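Local coordinates for protein beta-lactamase (Burkholderia cenocepacia, PDB 5E2G) that probably hydrolyses beta-lactams to substituted beta-amino acids, as a member of the class C beta-lactamase family, at residues 103-108 against 265-270; 314-319 against 342-347. One frame throughout, in Å; residues are numbered along the deposited sequence.

Contact 1 of 2, residues 103-108 against 265-270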
loop_
_atom_site.group_PDB
_atom_site.type_symbol
_atom_site.label_atom_id
_atom_site.label_comp_id
_atom_site.label_asym_id
_atom_site.label_seq_id
_atom_site.Cartn_x
_atom_site.Cartn_y
_atom_site.Cartn_z
ATOM N N THR A 103 3.879 17.710 9.398
ATOM C CA THR A 103 4.516 17.747 8.089
ATOM C C THR A 103 3.971 16.645 7.199
ATOM O O THR A 103 3.316 15.704 7.656
ATOM C CB THR A 103 6.033 17.609 8.194
ATOM O OG1 THR A 103 6.374 16.353 8.808
ATOM C CG2 THR A 103 6.613 18.760 8.999
ATOM N N LEU A 104 4.247 16.772 5.901
ATOM C CA LEU A 104 3.886 15.705 4.976
ATOM C C LEU A 104 4.592 14.404 5.344
ATOM O O LEU A 104 4.008 13.324 5.242
ATOM C CB LEU A 104 4.209 16.129 3.539
ATOM C CG LEU A 104 3.252 17.064 2.777
ATOM C CD1 LEU A 104 2.916 18.332 3.510
ATOM C CD2 LEU A 104 3.864 17.418 1.464
ATOM N N LEU A 105 5.831 14.495 5.830
ATOM C CA LEU A 105 6.564 13.301 6.249
ATOM C C LEU A 105 5.864 12.586 7.401
ATOM O O LEU A 105 5.744 11.356 7.395
ATOM C CB LEU A 105 7.990 13.679 6.641
ATOM C CG LEU A 105 8.916 12.489 6.897
ATOM C CD1 LEU A 105 9.014 11.615 5.645
ATOM C CD2 LEU A 105 10.285 12.970 7.346
ATOM N N GLN A 106 5.392 13.338 8.398
ATOM C CA GLN A 106 4.673 12.731 9.514
ATOM C C GLN A 106 3.386 12.046 9.065
ATOM O O GLN A 106 2.981 11.037 9.652
ATOM C CB GLN A 106 4.401 13.794 10.581
ATOM C CG GLN A 106 5.687 14.192 11.297
ATOM C CD GLN A 106 5.699 15.623 11.826
ATOM O OE1 GLN A 106 4.696 16.327 11.791
ATOM N NE2 GLN A 106 6.853 16.051 12.322
ATOM N N LEU A 107 2.736 12.556 8.018
ATOM C CA LEU A 107 1.555 11.875 7.502
ATOM C C LEU A 107 1.917 10.587 6.766
ATOM O O LEU A 107 1.148 9.621 6.796
ATOM C CB LEU A 107 0.775 12.821 6.590
ATOM C CG LEU A 107 0.291 14.077 7.313
ATOM C CD1 LEU A 107 -0.318 15.065 6.337
ATOM C CD2 LEU A 107 -0.705 13.703 8.404
ATOM N N GLY A 108 3.069 10.548 6.104
ATOM C CA GLY A 108 3.473 9.383 5.351
ATOM C C GLY A 108 4.192 8.333 6.150
ATOM O O GLY A 108 4.585 7.293 5.613
ATOM N N GLN A 265 10.010 2.215 9.287
ATOM C CA GLN A 265 8.966 2.909 8.544
ATOM C C GLN A 265 9.594 3.784 7.468
ATOM O O GLN A 265 10.346 4.714 7.785
ATOM C CB GLN A 265 8.113 3.756 9.489
ATOM C CG GLN A 265 6.981 4.480 8.806
ATOM C CD GLN A 265 5.981 3.527 8.191
ATOM O OE1 GLN A 265 5.327 2.765 8.901
ATOM N NE2 GLN A 265 5.854 3.561 6.865
ATOM N N ASP A 266 9.309 3.465 6.203
ATOM C CA ASP A 266 9.709 4.296 5.074
ATOM C C ASP A 266 8.567 5.270 4.777
ATOM O O ASP A 266 7.763 5.564 5.664
ATOM C CB ASP A 266 10.070 3.428 3.864
ATOM C CG ASP A 266 11.118 2.369 4.177
ATOM O OD1 ASP A 266 11.757 2.437 5.250
ATOM O OD2 ASP A 266 11.313 1.459 3.333
ATOM N N LEU A 267 8.466 5.782 3.551
ATOM C CA LEU A 267 7.278 6.549 3.192
ATOM C C LEU A 267 6.209 5.531 2.839
ATOM O O LEU A 267 6.183 4.996 1.728
ATOM C CB LEU A 267 7.550 7.513 2.045
ATOM C CG LEU A 267 6.496 8.622 1.936
ATOM C CD1 LEU A 267 6.511 9.515 3.177
ATOM C CD2 LEU A 267 6.689 9.465 0.683
ATOM N N ILE A 268 5.355 5.239 3.818
ATOM C CA ILE A 268 4.291 4.240 3.758
ATOM C C ILE A 268 4.852 2.821 3.740
ATOM O O ILE A 268 4.406 1.979 4.522
ATOM C CB ILE A 268 3.341 4.477 2.570
ATOM C CG1 ILE A 268 2.601 5.808 2.752
ATOM C CG2 ILE A 268 2.346 3.319 2.450
ATOM C CD1 ILE A 268 1.773 5.871 4.031
ATOM N N TRP A 269 5.810 2.531 2.855
ATOM C CA TRP A 269 6.451 1.220 2.879
ATOM C C TRP A 269 7.051 0.928 4.251
ATOM O O TRP A 269 7.419 1.833 5.000
ATOM C CB TRP A 269 7.562 1.124 1.836
ATOM C CG TRP A 269 7.090 1.150 0.429
ATOM C CD1 TRP A 269 7.261 2.157 -0.465
ATOM C CD2 TRP A 269 6.376 0.109 -0.263
ATOM N NE1 TRP A 269 6.704 1.814 -1.675
ATOM C CE2 TRP A 269 6.151 0.564 -1.576
ATOM C CE3 TRP A 269 5.909 -1.162 0.104
ATOM C CZ2 TRP A 269 5.477 -0.205 -2.530
ATOM C CZ3 TRP A 269 5.236 -1.925 -0.838
ATOM C CH2 TRP A 269 5.027 -1.443 -2.144
ATOM N N GLU A 270 7.153 -0.354 4.574
ATOM C CA GLU A 270 7.755 -0.817 5.815
ATOM C C GLU A 270 8.808 -1.859 5.466
ATOM O O GLU A 270 8.613 -2.650 4.541
ATOM C CB GLU A 270 6.669 -1.388 6.745
ATOM C CG GLU A 270 5.485 -0.421 6.928
ATOM C CD GLU A 270 4.160 -1.119 7.215
ATOM O OE1 GLU A 270 4.136 -2.368 7.271
ATOM O OE2 GLU A 270 3.141 -0.415 7.389
#
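Gly108 O accepts a hydrogen bond from Ile268 N at 2.8 Å, the one polar bond that joins 103-108 to 265-270. The donor lies nearly in line with the C=O bond (C=O...N 166°), although the hydrogen is bent off the line (N-H...O 139°). Two aliphatic side chains close round the same glycine. Leu267 CD1 reaches Gly108 CA at 3.7 Å, and Ile268 CD1 stands 3.5 Å from Gly108 O, so the carbonyl is met by carbon as well as by the amide. A further apolar touch, Leu105 CD1 to Leu267 CD1 at 4.1 Å, joins two side chains that meet at a slant. Leu267 turns its CG away from its own backbone N (chi1 -162°), which carries CD1 over to the glycine.

The short helix 104-108 thus meets the bend between the antiparallel strands 263-265 and 270-273 of the large sheet. At the bend Ile268 has a positive phi, and Asp266 N bonds to Trp269 O. Within 265-270, the Gln265 amide braces the turn: its NE2 donates to Asp266 O at 3.0 Å and to Ile268 O at 3.2 Å, both acceptors lying in the amide plane, while OE1 accepts from Arg146 NE. Thr103 and Gln106 form a capping box at the start of the helix, with Gln106 N bonded to Thr103 OG1 and Thr103 N to Gln106 OE1. Farther out, the Ile268 side chain rests on Thr66, Ala69 and Lys65 of helix 64-77, Lys65 being the lysine of a probable SxxK motif, and on Ile153 of helix 150-164.

Contact 2 of 2, residues 314-319 against 342-347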
loop_
_atom_site.group_PDB
_atom_site.type_symbol
_atom_site.label_atom_id
_atom_site.label_comp_id
_atom_site.label_asym_id
_atom_site.label_seq_id
_atom_site.Cartn_x
_atom_site.Cartn_y
_atom_site.Cartn_z
ATOM N N THR A 314 0.866 -4.414 3.937
ATOM C CA THR A 314 -0.401 -5.129 4.018
ATOM C C THR A 314 -1.565 -4.224 3.618
ATOM O O THR A 314 -1.482 -2.996 3.684
ATOM C CB THR A 314 -0.639 -5.647 5.435
ATOM O OG1 THR A 314 -0.284 -4.621 6.365
ATOM C CG2 THR A 314 0.190 -6.885 5.709
ATOM N N GLY A 315 -2.665 -4.856 3.221
ATOM C CA GLY A 315 -3.898 -4.146 2.942
ATOM C C GLY A 315 -5.108 -4.990 3.282
ATOM O O GLY A 315 -5.131 -6.185 2.972
ATOM N N SER A 316 -6.112 -4.394 3.928
ATOM C CA SER A 316 -7.314 -5.129 4.315
ATOM C C SER A 316 -8.523 -4.218 4.195
ATOM O O SER A 316 -8.612 -3.212 4.907
ATOM C CB SER A 316 -7.213 -5.663 5.745
ATOM O OG SER A 316 -6.208 -6.654 5.873
ATOM N N THR A 317 -9.454 -4.580 3.311
ATOM C CA THR A 317 -10.783 -3.997 3.310
ATOM C C THR A 317 -11.777 -5.003 3.884
ATOM O O THR A 317 -11.427 -6.122 4.261
ATOM C CB THR A 317 -11.188 -3.560 1.903
ATOM O OG1 THR A 317 -11.237 -4.703 1.041
ATOM C CG2 THR A 317 -10.197 -2.564 1.358
ATOM N N GLY A 318 -13.042 -4.588 3.949
ATOM C CA GLY A 318 -14.066 -5.444 4.517
ATOM C C GLY A 318 -14.170 -6.793 3.839
ATOM O O GLY A 318 -14.529 -7.781 4.482
ATOM N N GLY A 319 -13.837 -6.865 2.550
ATOM C CA GLY A 319 -14.012 -8.098 1.812
ATOM C C GLY A 319 -12.772 -8.677 1.168
ATOM O O GLY A 319 -12.846 -9.765 0.590
ATOM N N VAL A 342 -8.087 -12.915 4.980
ATOM C CA VAL A 342 -6.952 -13.783 5.266
ATOM C C VAL A 342 -6.150 -13.136 6.382
ATOM O O VAL A 342 -5.788 -11.961 6.268
ATOM C CB VAL A 342 -6.057 -14.012 4.034
ATOM C CG1 VAL A 342 -4.892 -14.931 4.392
ATOM C CG2 VAL A 342 -6.857 -14.576 2.882
ATOM N N PRO A 343 -5.856 -13.845 7.474
ATOM C CA PRO A 343 -5.068 -13.243 8.548
ATOM C C PRO A 343 -3.734 -12.755 8.020
ATOM O O PRO A 343 -3.069 -13.435 7.235
ATOM C CB PRO A 343 -4.898 -14.386 9.548
ATOM C CG PRO A 343 -6.070 -15.256 9.295
ATOM C CD PRO A 343 -6.287 -15.207 7.819
ATOM N N ILE A 344 -3.363 -11.550 8.453
ATOM C CA ILE A 344 -2.145 -10.906 7.973
ATOM C C ILE A 344 -0.945 -11.832 8.116
ATOM O O ILE A 344 -0.166 -12.011 7.174
ATOM C CB ILE A 344 -1.924 -9.581 8.716
ATOM C CG1 ILE A 344 -2.834 -8.517 8.108
ATOM C CG2 ILE A 344 -0.463 -9.185 8.664
ATOM C CD1 ILE A 344 -2.962 -7.295 8.937
ATOM N N GLU A 345 -0.781 -12.443 9.289
ATOM C CA GLU A 345 0.392 -13.284 9.495
ATOM C C GLU A 345 0.388 -14.498 8.569
ATOM O O GLU A 345 1.454 -15.015 8.224
ATOM C CB GLU A 345 0.485 -13.712 10.961
ATOM C CG GLU A 345 0.414 -12.554 11.977
ATOM C CD GLU A 345 1.731 -11.795 12.152
ATOM O OE1 GLU A 345 2.550 -11.775 11.208
ATOM O OE2 GLU A 345 1.941 -11.212 13.241
ATOM N N GLU A 346 -0.788 -14.961 8.140
ATOM C CA GLU A 346 -0.820 -16.067 7.190
ATOM C C GLU A 346 -0.415 -15.628 5.787
ATOM O O GLU A 346 0.180 -16.415 5.041
ATOM C CB GLU A 346 -2.207 -16.713 7.171
ATOM C CG GLU A 346 -2.508 -17.545 8.397
ATOM C CD GLU A 346 -1.528 -18.689 8.576
ATOM O OE1 GLU A 346 -1.069 -19.260 7.566
ATOM O OE2 GLU A 346 -1.200 -19.012 9.735
ATOM N N ARG A 347 -0.728 -14.390 5.400
ATOM C CA ARG A 347 -0.160 -13.862 4.162
ATOM C C ARG A 347 1.354 -13.763 4.278
ATOM O O ARG A 347 2.088 -14.069 3.327
ATOM C CB ARG A 347 -0.754 -12.492 3.839
ATOM C CG ARG A 347 -2.204 -12.326 4.221
ATOM C CD ARG A 347 -2.660 -10.879 4.051
ATOM N NE ARG A 347 -3.873 -10.626 4.817
ATOM C CZ ARG A 347 -4.411 -9.429 4.993
ATOM N NH1 ARG A 347 -3.842 -8.366 4.452
ATOM N NH2 ARG A 347 -5.510 -9.290 5.716
#
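Arg347 reaches from the first turn of helix 344-357 to the end of strand 309-316, where its guanidinium meets Gly315 and Ser316. At CB the chain sets off with CG opposite the carbonyl carbon (chi1 -35°), then runs extended from CG to NE. NE donates backward within its own segment, to Val342 O at 2.7 Å. NH2 shares that acceptor, also at 2.7 Å, so two nitrogens grip one oxygen side-on, and Val342 O lies in the guanidinium plane. This pair of hydrogen bonds to one carbonyl oxygen should restrict rotation of the group. CZ carries Ile344 CG1 over one face, 3.5 Å above the plane and centred on it. At the tip NH2 makes its second bond, to Ser316 OG at 2.7 Å; it is straight (N-H...O 164°) and the oxygen is 2° out of the plane. NH1 gives a weak, bent bond to Gly315 O (2.9 Å) and also pairs with Thr322 O on the adjacent strand.

Beside the arginine, Thr314 CG2 packs on Ile344 CG2 at 3.8 Å, the two side chains crossing at about a right angle. Thr314 and Gly315 directly follow Lys313 and fit the KTG-type motif of serine beta-lactamases, which probably borders the active site here.

Strand 321-327 lies antiparallel beside 309-316, and its Ser321 and Tyr323 touch the arginine side chain. Helix 344-357 follows strand 332-338, while Val342 and Glu346 rest on Leu17 of helix 3-21.

How the contacts relate
Contact 1 is completed before contact 2 begins along the chain, and their centres lie 21 Å apart. Their nearest atoms come within about 5 Å without touching. The large antiparallel sheet joins them: contact 1 includes the bend leading into strand 270-273, and contact 2 the end of strand 309-316, its neighbour in that sheet. Glu270 and Asn312 are backbone-bonded between these strands. Helix 104-108 meets the loop between two strands of the sheet at the first contact, and helix 344-357 packs against strand 309-316 at the second. Ile268 of contact 1 touches Lys65 of the probable SxxK motif, and Thr314 of contact 2 belongs to the KTG-type motif, consistent with both bordering the active-site region.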